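Local coordinates for protein esterase YdiI (Escherichia coli, PDB 4K49) that hydrolyses 1,4-dihydroxy-2-naphthoyl-CoA to 1,4-dihydroxy-2-naphthoate and coenzyme A in menaquinone biosynthesis and also accepts many other acyl-CoA thioesters, at residues 59-62 against 63-67. Numbering follows the deposited sequence.
With HFQ (2,4-dihydroxyphenacyl coenzyme A), chain F.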
loop_
_atom_site.group_PDB
_atom_site.type_symbol
_atom_site.label_atom_id
_atom_site.label_comp_id
_atom_site.label_asym_id
_atom_site.label_seq_id
_atom_site.Cartn_x
_atom_site.Cartn_y
_atom_site.Cartn_z
ATOM N N VAL A 59 -4.015 -1.120 -0.334
ATOM C CA VAL A 59 -3.095 -1.575 -1.359
ATOM C C VAL A 59 -2.223 -2.730 -0.852
ATOM O O VAL A 59 -1.840 -3.609 -1.625
ATOM C CB VAL A 59 -2.258 -0.408 -1.911
ATOM C CG1 VAL A 59 -1.279 -0.899 -2.996
ATOM C CG2 VAL A 59 -3.182 0.657 -2.475
ATOM N N VAL A 60 -1.928 -2.758 0.444
ATOM C CA VAL A 60 -1.174 -3.893 0.977
ATOM C C VAL A 60 -1.992 -5.173 0.793
ATOM O O VAL A 60 -1.482 -6.217 0.341
ATOM C CB VAL A 60 -0.811 -3.713 2.459
ATOM C CG1 VAL A 60 -0.224 -5.003 3.006
ATOM C CG2 VAL A 60 0.211 -2.582 2.629
ATOM N N LEU A 61 -3.272 -5.082 1.111
ATOM C CA LEU A 61 -4.169 -6.220 0.905
ATOM C C LEU A 61 -4.213 -6.631 -0.566
ATOM O O LEU A 61 -4.084 -7.807 -0.884
ATOM C CB LEU A 61 -5.572 -5.883 1.405
ATOM C CG LEU A 61 -6.619 -6.992 1.263
ATOM C CD1 LEU A 61 -6.232 -8.281 2.007
ATOM C CD2 LEU A 61 -7.948 -6.465 1.738
ATOM N N ALA A 62 -4.392 -5.663 -1.464
ATOM C CA ALA A 62 -4.447 -5.975 -2.891
ATOM C C ALA A 62 -3.150 -6.613 -3.386
ATOM O O ALA A 62 -3.172 -7.625 -4.095
ATOM C CB ALA A 62 -4.780 -4.728 -3.697
ATOM N N GLU A 63 -2.011 -6.032 -3.032
ATOM C CA GLU A 63 -0.765 -6.598 -3.523
ATOM C C GLU A 63 -0.465 -7.953 -2.865
ATOM O O GLU A 63 0.112 -8.826 -3.502
ATOM C CB GLU A 63 0.411 -5.627 -3.381
ATOM C CG GLU A 63 1.675 -6.171 -4.069
ATOM C CD GLU A 63 2.621 -5.100 -4.554
ATOM O OE1 GLU A 63 2.244 -3.909 -4.608
ATOM O OE2 GLU A 63 3.766 -5.452 -4.890
ATOM N N SER A 64 -0.884 -8.143 -1.614
ATOM C CA SER A 64 -0.701 -9.437 -0.944
ATOM C C SER A 64 -1.481 -10.554 -1.639
ATOM O O SER A 64 -0.940 -11.639 -1.898
ATOM C CB SER A 64 -1.143 -9.369 0.527
ATOM O OG SER A 64 -0.378 -8.429 1.266
ATOM N N ILE A 65 -2.754 -10.299 -1.935
ATOM C CA ILE A 65 -3.582 -11.326 -2.562
ATOM C C ILE A 65 -3.122 -11.565 -4.002
ATOM O O ILE A 65 -2.868 -12.707 -4.395
ATOM C CB ILE A 65 -5.074 -10.949 -2.559
ATOM C CG1 ILE A 65 -5.548 -10.631 -1.141
ATOM C CG2 ILE A 65 -5.927 -12.096 -3.133
ATOM C CD1 ILE A 65 -6.995 -10.146 -1.123
ATOM N N GLY A 66 -2.989 -10.492 -4.780
ATOM C CA GLY A 66 -2.579 -10.621 -6.172
ATOM C C GLY A 66 -1.215 -11.275 -6.371
ATOM O O GLY A 66 -1.037 -12.111 -7.272
ATOM N N SER A 67 -0.245 -10.912 -5.536
ATOM C CA SER A 67 1.097 -11.474 -5.652
ATOM C C SER A 67 1.113 -12.961 -5.314
ATOM O O SER A 67 1.798 -13.746 -5.976
ATOM C CB SER A 67 2.089 -10.746 -4.738
ATOM O OG SER A 67 2.252 -9.377 -5.077
HETATM C CB HFQ F . 5.302 -8.278 -4.278
HETATM N N1A HFQ F . 16.382 -11.514 -9.813
HETATM O O1A HFQ F . 17.517 -3.657 -15.241
HETATM P P1A HFQ F . 16.697 -3.274 -13.998
HETATM C C1B HFQ F . 4.802 -8.387 -2.806
HETATM O O1B HFQ F . 4.856 -7.352 -2.067
HETATM C C1D HFQ F . 17.983 -6.934 -10.670
HETATM S S1P HFQ F . 7.084 -8.373 -4.371
HETATM C C2A HFQ F . 16.889 -10.610 -8.959
HETATM O O2A HFQ F . 17.074 -1.862 -13.521
HETATM P P2A HFQ F . 14.440 -4.631 -14.807
HETATM C C2B HFQ F . 4.297 -9.661 -2.244
HETATM O O2B HFQ F . 2.753 -13.124 -0.554
HETATM C C2D HFQ F . 18.821 -6.357 -11.643
HETATM O O2D HFQ F . 20.083 -7.026 -11.766
HETATM C C2P HFQ F . 7.740 -6.873 -3.685
HETATM N N3A HFQ F . 17.273 -9.395 -9.390
HETATM O O3A HFQ F . 15.172 -3.309 -14.313
HETATM C C3B HFQ F . 3.400 -9.576 -1.170
HETATM O O3B HFQ F . 5.561 -11.049 -3.801
HETATM C C3D HFQ F . 19.045 -5.046 -11.114
HETATM O O3D HFQ F . 19.937 -5.211 -9.980
HETATM P P3D HFQ F . 21.438 -4.537 -9.951
HETATM C C3P HFQ F . 7.640 -5.641 -4.529
HETATM C C4A HFQ F . 17.156 -9.069 -10.698
HETATM O O4A HFQ F . 13.294 -4.263 -15.630
HETATM C C4B HFQ F . 2.898 -10.725 -0.616
HETATM C C4D HFQ F . 17.765 -4.662 -10.583
HETATM O O4D HFQ F . 17.045 -5.909 -10.369
HETATM N N4P HFQ F . 8.144 -5.739 -5.807
HETATM C C5A HFQ F . 16.639 -9.974 -11.612
HETATM O O5A HFQ F . 15.361 -5.521 -15.649
HETATM C C5B HFQ F . 3.278 -11.972 -1.122
HETATM C C5D HFQ F . 17.056 -3.830 -11.563
HETATM O O5D HFQ F . 16.978 -4.305 -12.851
HETATM C C5P HFQ F . 9.537 -5.841 -6.044
HETATM O O5P HFQ F . 10.372 -5.829 -5.068
HETATM C C6A HFQ F . 16.242 -11.246 -11.129
HETATM N N6A HFQ F . 15.690 -12.232 -12.027
HETATM O O6A HFQ F . 14.014 -5.397 -13.519
HETATM C C6B HFQ F . 4.174 -12.064 -2.193
HETATM C C6P HFQ F . 10.078 -5.946 -7.449
HETATM N N7A HFQ F . 16.641 -9.352 -12.836
HETATM O O7A HFQ F . 22.472 -5.596 -10.592
HETATM C C7B HFQ F . 4.681 -10.919 -2.746
HETATM C C7P HFQ F . 11.103 -4.835 -7.718
HETATM C C8A HFQ F . 17.150 -8.114 -12.706
HETATM O O8A HFQ F . 21.458 -3.309 -10.724
HETATM N N8P HFQ F . 11.474 -4.642 -9.108
HETATM N N9A HFQ F . 17.466 -7.950 -11.406
HETATM O O9A HFQ F . 21.822 -4.257 -8.491
HETATM C C9P HFQ F . 12.530 -5.485 -9.676
HETATM O O9P HFQ F . 13.050 -6.297 -8.996
HETATM C CAP HFQ F . 12.892 -5.251 -11.133
HETATM O OAP HFQ F . 12.102 -4.223 -11.658
HETATM C CBP HFQ F . 12.668 -6.512 -11.972
HETATM C CCP HFQ F . 12.841 -6.094 -13.367
HETATM C CDP HFQ F . 13.735 -7.561 -11.600
HETATM C CEP HFQ F . 11.306 -7.030 -11.743
#
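Two turns of the central hotdog helix, 55-72, meet here, where V60 holds S64, a residue of the ligand pocket, by two hydrogen bonds. V60 O accepts both S64 N (2.8 Å) and S64 OG (2.6 Å), which arrive from opposite faces of the carbonyl plane; the hydroxyl lies well above that plane. The chi1 of -61° sets S64 OG beside its own backbone N, within bonding distance of the carbonyl one turn back, while H54 of the second subunit also hydrogen-bonds it. One turn on, E63 O likewise takes two donors from opposite faces, S67 N and S67 OG (2.7 Å from E63 O), the hydroxyl here tilted less steeply from the plane; S67 CB lies 3.3 Å from HFQ C7B. In the hotdog fold this helix is the sausage wrapped by the antiparallel sheet: L61 and I65 lie side by side, L61 CD1 to I65 CD1 3.7 Å, both packing on A38 of strand 36-41. The side chain of E63, the inferred nucleophile or proton acceptor, runs out from the helix, CG anti to the backbone N (chi1 -173°) and the chain extended, to bring OE2 within 3.3 Å of HFQ CB; OE1 is hydrogen-bonded to H89 NE2 of the second subunit. Shortening this side chain to an alanine removes the carboxylate beside the ligand and would probably leave that H89 without this partner.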